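Local coordinates for protein geranylgeranyl pyrophosphate synthase (Corynebacterium glutamicum, PDB 3LK5) that probably catalyses a magnesium-dependent prenyl transfer in isoprenoid biosynthesis, at residues Asp27-Phe32 / Ser56-Gly61. Numbering follows the deposited sequence.
Sequences DRLTQF and SFVLNG
Leu29 and Leu59 mark the closest backbone approach of two successive helices, 21-43 and 45-59, with 7.1 Å between the CA atoms of Leu29 and Leu59; the chain turns back between them, and the contact falls in the last turn of the second helix. Four side chains fill the interface, and three of them are buried. Leu59 touches both Leu29 and Thr30. Its CG is anti to the carbonyl carbon (chi1 -61°), which turns the isobutyl end toward the facing helix; CD1 continues the chain (chi2 180°), and CD2, the branch beside it, is set against two consecutive residues. There CD2 of Leu59 rests 3.7 Å from CB of Leu29, against the root of that side chain, and 3.6 Å from OG1 of Thr30. The other methyl of Leu59, CD1, is 3.9 Å from the same Thr30 OG1, so that both tips border the hydroxyl while the two side chains cross at nearly a right angle. This oxygen is not left without a polar partner, since it hydrogen-bonds to the carbonyl oxygen of Arg26 one turn back in its own helix and meets leucine purely by van der Waals contact. Leu29 replies with its outer end: CD1 of Leu29 meets CG1 of Val58 at 3.8 Å, methyl against methyl, again with the side chains nearly perpendicular. Beyond the pair, Leu29 also packs on Glu98 and Phe99 of helix 87-111 and on Met162 of helix 144-164. Nearby, the Arg26 side chain makes weak hydrogen bonds to the Leu59 carbonyl and to Asn60 OD1, where the second helix ends. The arrangement is that of a helical hairpin with a mainly apolar interface, here an N-terminal pair of helices packed against the bundle of the all-alpha polyprenyl synthase fold, away from the magnesium-binding aspartates.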
ATOM      1  N   ASP A  27       9.612 -20.968  -1.256  1.00 24.59           N
ATOM      2  CA  ASP A  27       8.818 -21.690  -2.263  1.00 26.05           C
ATOM      3  C   ASP A  27       7.450 -21.044  -2.527  1.00 24.39           C
ATOM      4  O   ASP A  27       7.027 -20.945  -3.683  1.00 23.91           O
ATOM      5  CB  ASP A  27       8.540 -23.148  -1.865  1.00 28.74           C
ATOM      6  CG  ASP A  27       9.754 -24.056  -2.036  1.00 39.46           C
ATOM      7  OD1 ASP A  27      10.655 -23.737  -2.816  1.00 30.88           O
ATOM      8  OD2 ASP A  27       9.805 -25.096  -1.363  1.00 31.60           O
ATOM      9  N   ARG A  28       6.707 -20.733  -1.467  1.00 23.20           N
ATOM     10  CA  ARG A  28       5.368 -20.139  -1.679  1.00 23.59           C
ATOM     11  C   ARG A  28       5.467 -18.787  -2.409  1.00 22.45           C
ATOM     12  O   ARG A  28       4.656 -18.490  -3.294  1.00 21.77           O
ATOM     13  CB  ARG A  28       4.627 -19.944  -0.327  1.00 24.93           C
ATOM     14  CG  ARG A  28       4.507 -21.229   0.552  1.00 25.38           C
ATOM     15  CD  ARG A  28       4.012 -22.473  -0.228  1.00 28.45           C
ATOM     16  NE  ARG A  28       2.738 -22.289  -0.924  1.00 26.95           N
ATOM     17  CZ  ARG A  28       2.202 -23.200  -1.736  1.00 30.51           C
ATOM     18  NH1 ARG A  28       2.841 -24.362  -1.950  1.00 30.11           N
ATOM     19  NH2 ARG A  28       1.043 -22.967  -2.335  1.00 28.86           N
ATOM     20  N   LEU A  29       6.437 -17.967  -2.007  1.00 22.01           N
ATOM     21  CA  LEU A  29       6.627 -16.658  -2.609  1.00 22.35           C
ATOM     22  C   LEU A  29       7.036 -16.812  -4.061  1.00 23.28           C
ATOM     23  O   LEU A  29       6.587 -16.027  -4.913  1.00 22.49           O
ATOM     24  CB  LEU A  29       7.686 -15.822  -1.866  1.00 21.58           C
ATOM     25  CG  LEU A  29       7.280 -15.429  -0.423  1.00 22.06           C
ATOM     26  CD1 LEU A  29       8.527 -14.912   0.273  1.00 22.01           C
ATOM     27  CD2 LEU A  29       6.105 -14.355  -0.481  1.00 21.26           C
ATOM     28  N   THR A  30       7.897 -17.801  -4.348  1.00 24.23           N
ATOM     29  CA  THR A  30       8.274 -18.089  -5.745  1.00 23.35           C
ATOM     30  C   THR A  30       7.078 -18.404  -6.603  1.00 23.44           C
ATOM     31  O   THR A  30       6.934 -17.857  -7.720  1.00 23.74           O
ATOM     32  CB  THR A  30       9.331 -19.253  -5.838  1.00 23.47           C
ATOM     33  OG1 THR A  30      10.478 -18.882  -5.076  1.00 23.72           O
ATOM     34  CG2 THR A  30       9.740 -19.466  -7.295  1.00 25.06           C
ATOM     35  N   GLN A  31       6.211 -19.284  -6.113  1.00 23.35           N
ATOM     36  CA  GLN A  31       5.032 -19.652  -6.872  1.00 23.79           C
ATOM     37  C   GLN A  31       4.127 -18.447  -7.165  1.00 23.16           C
ATOM     38  O   GLN A  31       3.592 -18.294  -8.283  1.00 21.55           O
ATOM     39  CB  GLN A  31       4.244 -20.745  -6.151  1.00 26.34           C
ATOM     40  CG  GLN A  31       5.122 -21.970  -5.972  1.00 52.65           C
ATOM     41  CD  GLN A  31       4.350 -23.259  -5.845  1.00 31.97           C
ATOM     42  OE1 GLN A  31       4.943 -24.300  -5.530  1.00 53.78           O
ATOM     43  NE2 GLN A  31       3.031 -23.219  -6.070  1.00 53.45           N
ATOM     44  N   PHE A  32       3.992 -17.587  -6.164  1.00 23.06           N
ATOM     45  CA  PHE A  32       3.113 -16.422  -6.324  1.00 23.11           C
ATOM     46  C   PHE A  32       3.690 -15.463  -7.374  1.00 22.76           C
ATOM     47  O   PHE A  32       2.966 -14.978  -8.267  1.00 22.76           O
ATOM     48  CB  PHE A  32       2.935 -15.716  -4.957  1.00 22.80           C
ATOM     49  CG  PHE A  32       2.064 -14.472  -5.046  1.00 22.64           C
ATOM     50  CD1 PHE A  32       2.620 -13.233  -5.352  1.00 23.21           C
ATOM     51  CD2 PHE A  32       0.688 -14.570  -4.849  1.00 23.61           C
ATOM     52  CE1 PHE A  32       1.798 -12.068  -5.474  1.00 23.05           C
ATOM     53  CE2 PHE A  32      -0.163 -13.419  -4.948  1.00 23.97           C
ATOM     54  CZ  PHE A  32       0.395 -12.167  -5.252  1.00 23.97           C
ATOM     55  N   SER A  56      13.664 -10.245  -6.724  1.00 29.91           N
ATOM     56  CA  SER A  56      14.964 -10.496  -6.102  1.00 30.80           C
ATOM     57  C   SER A  56      14.981 -10.093  -4.640  1.00 31.15           C
ATOM     58  O   SER A  56      15.524 -10.820  -3.789  1.00 31.54           O
ATOM     59  CB  SER A  56      16.109  -9.779  -6.833  1.00 31.21           C
ATOM     60  OG  SER A  56      16.188 -10.252  -8.156  1.00 45.51           O
ATOM     61  N   PHE A  57      14.403  -8.932  -4.340  1.00 30.29           N
ATOM     62  CA  PHE A  57      14.425  -8.427  -2.977  1.00 31.07           C
ATOM     63  C   PHE A  57      13.648  -9.346  -2.018  1.00 30.75           C
ATOM     64  O   PHE A  57      14.107  -9.641  -0.913  1.00 30.37           O
ATOM     65  CB  PHE A  57      13.871  -6.995  -2.953  1.00 32.86           C
ATOM     66  CG  PHE A  57      13.930  -6.328  -1.617  1.00 38.37           C
ATOM     67  CD1 PHE A  57      15.148  -5.849  -1.104  1.00 35.63           C
ATOM     68  CD2 PHE A  57      12.772  -6.143  -0.872  1.00 34.60           C
ATOM     69  CE1 PHE A  57      15.207  -5.218   0.147  1.00 39.19           C
ATOM     70  CE2 PHE A  57      12.810  -5.529   0.381  1.00 38.78           C
ATOM     71  CZ  PHE A  57      14.025  -5.048   0.896  1.00 35.50           C
ATOM     72  N   VAL A  58      12.489  -9.821  -2.473  1.00 30.23           N
ATOM     73  CA  VAL A  58      11.587 -10.640  -1.649  1.00 29.54           C
ATOM     74  C   VAL A  58      12.186 -12.049  -1.480  1.00 30.29           C
ATOM     75  O   VAL A  58      12.148 -12.651  -0.387  1.00 30.25           O
ATOM     76  CB  VAL A  58      10.181 -10.732  -2.363  1.00 28.91           C
ATOM     77  CG1 VAL A  58       9.287 -11.800  -1.733  1.00 28.68           C
ATOM     78  CG2 VAL A  58       9.482  -9.362  -2.308  1.00 28.40           C
ATOM     79  N   LEU A  59      12.690 -12.596  -2.585  1.00 29.54           N
ATOM     80  CA  LEU A  59      13.185 -13.978  -2.534  1.00 31.67           C
ATOM     81  C   LEU A  59      14.565 -14.137  -1.879  1.00 34.79           C
ATOM     82  O   LEU A  59      14.831 -15.189  -1.268  1.00 34.77           O
ATOM     83  CB  LEU A  59      13.187 -14.643  -3.909  1.00 30.57           C
ATOM     84  CG  LEU A  59      11.846 -14.798  -4.636  1.00 26.36           C
ATOM     85  CD1 LEU A  59      12.078 -15.475  -5.994  1.00 29.84           C
ATOM     86  CD2 LEU A  59      10.801 -15.571  -3.785  1.00 29.37           C
ATOM     87  N   ASN A  60      15.423 -13.123  -1.984  1.00 37.15           N
ATOM     88  CA  ASN A  60      16.872 -13.360  -1.752  1.00 42.35           C
ATOM     89  C   ASN A  60      17.420 -12.981  -0.412  1.00 45.54           C
ATOM     90  O   ASN A  60      18.659 -12.969  -0.213  1.00 47.81           O
ATOM     91  CB  ASN A  60      17.749 -12.732  -2.842  1.00 43.84           C
ATOM     92  CG  ASN A  60      17.491 -13.326  -4.202  1.00 54.17           C
ATOM     93  OD1 ASN A  60      17.074 -14.480  -4.326  1.00 45.81           O
ATOM     94  ND2 ASN A  60      17.743 -12.546  -5.236  1.00 44.96           N
ATOM     95  N   GLY A  61      16.534 -12.696   0.525  1.00 45.02           N
ATOM     96  CA  GLY A  61      16.963 -12.524   1.892  1.00 46.18           C
ATOM     97  C   GLY A  61      15.739 -12.354   2.760  1.00 46.88           C
ATOM     98  O   GLY A  61      14.628 -12.237   2.243  1.00 47.44           O
TER